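Local coordinates for periplasmic binding protein (Agrobacterium tumefaciens str. B6, PDB 5L9G) that binds the opine mannopine and, as a periplasmic binding protein, probably hands it to an ABC transporter for uptake, at residues G161-A166 and N325-H330. Numbering follows the deposited sequence.
Sequences GMIEAA and NFWAKH. With EDO (1,2-ethanediol), chain F.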
ATOM      1  N   GLY A 161       1.631   2.950   8.048  1.00 38.69           N
ATOM      2  CA  GLY A 161       0.199   2.973   8.353  1.00 37.59           C
ATOM      3  C   GLY A 161      -0.099   2.482   9.759  1.00 41.93           C
ATOM      4  O   GLY A 161      -1.098   2.890  10.352  1.00 41.86           O
ATOM      5  N   MET A 162       0.784   1.633  10.325  1.00 37.69           N
ATOM      6  CA  MET A 162       0.621   1.061  11.675  1.00 36.28           C
ATOM      7  C   MET A 162       1.033   2.038  12.781  1.00 42.54           C
ATOM      8  O   MET A 162       0.320   2.154  13.785  1.00 42.65           O
ATOM      9  CB  MET A 162       1.365  -0.286  11.803  1.00 37.83           C
ATOM     10  CG  MET A 162       1.063  -1.272  10.654  1.00 37.36           C
ATOM     11  SD  MET A 162      -0.694  -1.769  10.607  1.00 37.60           S
ATOM     12  CE  MET A 162      -1.157  -1.215   9.000  1.00 34.18           C
ATOM     13  N   ILE A 163       2.171   2.743  12.607  1.00 40.31           N
ATOM     14  CA  ILE A 163       2.640   3.754  13.572  1.00 41.15           C
ATOM     15  C   ILE A 163       1.610   4.896  13.633  1.00 42.62           C
ATOM     16  O   ILE A 163       1.229   5.333  14.717  1.00 41.89           O
ATOM     17  CB  ILE A 163       4.058   4.302  13.206  1.00 45.35           C
ATOM     18  CG1 ILE A 163       5.117   3.162  13.032  1.00 46.71           C
ATOM     19  CG2 ILE A 163       4.529   5.390  14.190  1.00 47.58           C
ATOM     20  CD1 ILE A 163       5.456   2.288  14.277  1.00 53.79           C
ATOM     21  N   GLU A 164       1.167   5.355  12.453  1.00 39.53           N
ATOM     22  CA  GLU A 164       0.184   6.437  12.320  1.00 37.50           C
ATOM     23  C   GLU A 164      -1.151   6.045  12.935  1.00 40.01           C
ATOM     24  O   GLU A 164      -1.808   6.915  13.528  1.00 38.02           O
ATOM     25  CB  GLU A 164       0.002   6.836  10.853  1.00 37.93           C
ATOM     26  CG  GLU A 164       1.254   7.361  10.166  1.00 40.19           C
ATOM     27  CD  GLU A 164       2.022   6.309   9.374  1.00 50.02           C
ATOM     28  OE1 GLU A 164       2.576   6.653   8.307  1.00 41.69           O
ATOM     29  OE2 GLU A 164       2.089   5.146   9.828  1.00 39.37           O
ATOM     30  N   ALA A 165      -1.548   4.738  12.815  1.00 36.08           N
ATOM     31  CA  ALA A 165      -2.801   4.211  13.389  1.00 35.05           C
ATOM     32  C   ALA A 165      -2.792   4.436  14.905  1.00 39.67           C
ATOM     33  O   ALA A 165      -3.778   4.903  15.452  1.00 38.53           O
ATOM     34  CB  ALA A 165      -2.955   2.721  13.072  1.00 34.73           C
ATOM     35  N   ALA A 166      -1.653   4.158  15.559  1.00 37.81           N
ATOM     36  CA  ALA A 166      -1.477   4.351  16.995  1.00 39.15           C
ATOM     37  C   ALA A 166      -1.581   5.835  17.369  1.00 42.19           C
ATOM     38  O   ALA A 166      -2.257   6.152  18.353  1.00 42.07           O
ATOM     39  CB  ALA A 166      -0.151   3.775  17.446  1.00 41.96           C
ATOM     40  N   ASN A 325       8.054  12.136   3.604  1.00 51.24           N
ATOM     41  CA  ASN A 325       9.094  12.888   4.324  1.00 54.00           C
ATOM     42  C   ASN A 325       9.314  12.326   5.730  1.00 56.88           C
ATOM     43  O   ASN A 325      10.457  12.264   6.169  1.00 58.24           O
ATOM     44  CB  ASN A 325       8.773  14.384   4.371  1.00 55.77           C
ATOM     45  CG  ASN A 325       8.739  15.072   3.021  1.00 76.44           C
ATOM     46  OD1 ASN A 325       7.964  16.007   2.794  1.00 74.55           O
ATOM     47  ND2 ASN A 325       9.562  14.625   2.084  1.00 67.16           N
ATOM     48  N   PHE A 326       8.232  11.870   6.413  1.00 50.53           N
ATOM     49  CA  PHE A 326       8.343  11.252   7.734  1.00 49.24           C
ATOM     50  C   PHE A 326       9.143   9.951   7.598  1.00 51.89           C
ATOM     51  O   PHE A 326      10.078   9.708   8.364  1.00 51.83           O
ATOM     52  CB  PHE A 326       6.960  10.929   8.332  1.00 48.44           C
ATOM     53  CG  PHE A 326       7.054  10.118   9.607  1.00 49.49           C
ATOM     54  CD1 PHE A 326       7.352  10.733  10.824  1.00 51.75           C
ATOM     55  CD2 PHE A 326       6.888   8.737   9.588  1.00 50.45           C
ATOM     56  CE1 PHE A 326       7.488   9.977  11.990  1.00 52.64           C
ATOM     57  CE2 PHE A 326       7.029   7.984  10.758  1.00 53.24           C
ATOM     58  CZ  PHE A 326       7.325   8.609  11.950  1.00 51.68           C
ATOM     59  N   TRP A 327       8.737   9.104   6.633  1.00 49.32           N
ATOM     60  CA  TRP A 327       9.355   7.813   6.376  1.00 48.56           C
ATOM     61  C   TRP A 327      10.796   7.945   5.870  1.00 54.93           C
ATOM     62  O   TRP A 327      11.617   7.090   6.182  1.00 54.37           O
ATOM     63  CB  TRP A 327       8.454   6.972   5.475  1.00 45.93           C
ATOM     64  CG  TRP A 327       7.223   6.577   6.237  1.00 45.21           C
ATOM     65  CD1 TRP A 327       6.017   7.217   6.232  1.00 46.88           C
ATOM     66  CD2 TRP A 327       7.167   5.621   7.300  1.00 45.12           C
ATOM     67  NE1 TRP A 327       5.180   6.653   7.172  1.00 45.89           N
ATOM     68  CE2 TRP A 327       5.864   5.671   7.844  1.00 47.44           C
ATOM     69  CE3 TRP A 327       8.081   4.678   7.810  1.00 47.69           C
ATOM     70  CZ2 TRP A 327       5.466   4.851   8.904  1.00 46.01           C
ATOM     71  CZ3 TRP A 327       7.677   3.858   8.849  1.00 49.34           C
ATOM     72  CH2 TRP A 327       6.378   3.932   9.371  1.00 48.16           C
ATOM     73  N   ALA A 328      11.131   9.055   5.204  1.00 53.04           N
ATOM     74  CA  ALA A 328      12.506   9.324   4.758  1.00 54.92           C
ATOM     75  C   ALA A 328      13.444   9.479   5.973  1.00 59.15           C
ATOM     76  O   ALA A 328      14.606   9.069   5.938  1.00 60.94           O
ATOM     77  CB  ALA A 328      12.536  10.600   3.922  1.00 56.52           C
ATOM     78  N   LYS A 329      12.923  10.059   7.045  1.00 55.21           N
ATOM     79  CA  LYS A 329      13.672  10.361   8.253  1.00 56.90           C
ATOM     80  C   LYS A 329      13.626   9.263   9.330  1.00 60.89           C
ATOM     81  O   LYS A 329      14.634   9.033   9.986  1.00 62.60           O
ATOM     82  CB  LYS A 329      13.154  11.712   8.802  1.00 58.64           C
ATOM     83  CG  LYS A 329      13.973  12.373   9.854  1.00 68.39           C
ATOM     84  CD  LYS A 329      13.336  13.712  10.238  1.00 71.36           C
ATOM     85  CE  LYS A 329      14.030  14.317  11.411  1.00 71.55           C
ATOM     86  NZ  LYS A 329      13.410  15.620  11.802  1.00 80.99           N
ATOM     87  N   HIS A 330      12.475   8.591   9.524  1.00 57.57           N
ATOM     88  CA  HIS A 330      12.326   7.662  10.646  1.00 57.20           C
ATOM     89  C   HIS A 330      12.060   6.200  10.313  1.00 59.81           C
ATOM     90  O   HIS A 330      11.809   5.429  11.248  1.00 58.18           O
ATOM     91  CB  HIS A 330      11.224   8.182  11.586  1.00 57.10           C
ATOM     92  CG  HIS A 330      11.505   9.554  12.102  1.00 62.02           C
ATOM     93  ND1 HIS A 330      10.811  10.653  11.634  1.00 63.24           N
ATOM     94  CD2 HIS A 330      12.424   9.968  13.006  1.00 65.69           C
ATOM     95  CE1 HIS A 330      11.299  11.693  12.289  1.00 63.80           C
ATOM     96  NE2 HIS A 330      12.277  11.334  13.120  1.00 66.09           N
TER
HETATM   97  C1  EDO F 404      17.438  10.188   8.003  1.00 65.20           C
HETATM   98  O1  EDO F 404      16.981  11.184   7.085  1.00 64.69           O
HETATM   99  C2  EDO F 404      17.215  10.659   9.468  1.00 64.13           C
HETATM  100  O2  EDO F 404      17.604   9.670  10.411  1.00 65.02           O
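Trp327 reaches across to Glu164 with its indole N-H, and this one polar bond spans segments whose backbones stay well apart, Glu164 CA and Phe326 CA being 10.5 Å from each other. From Trp327 NE1 to Glu164 OE1 the distance is 2.8 Å, with an N-H...O angle of 149°. OE1 lies almost exactly in the indole plane and the bond is bent within it; the carboxylate is tilted, its plane 41° from the ring, and the donor meets OE1 on the syn side but out of the carboxylate plane. Glu164 gets there by a bent chain: CG lies anti to the carbonyl carbon and chi2 is 96°, which folds the carboxylate back toward the start of its own helix. There OE2 accepts the backbone N-H of Gly161, the N-cap residue, at 2.9 Å from Gly161 N, approached from above the carboxylate plane. This is a side-chain bond back onto the N-cap, as in the reciprocal half of a capping box. OE1 has a second partner, the hydroxyl of Tyr178, so at least three groups hold the buried carboxylate; they would be expected to stabilise its negative charge.

Beside this polar edge the contact turns apolar. Ile163 CG1 approaches Trp327 CH2 obliquely at 3.9 Å, at the benzo end of the indole. Phe326 CD2 lies 3.6 Å above one face of the Trp327 ring, displaced toward its rim.

This is structural packing in the solute-binding fold, with Gly161 about 10 Å from the bound mannopine. It joins the N-terminus of helix 162-169 to the early part of helix 324-343. Helix 184-197 packs against Ile163 through Ile191 and Leu194, Pro159 and Ile160 touch Trp327 from the loop after strand 153-156, and Met162 and Ala165 rest on Ile224 of strand 222-226.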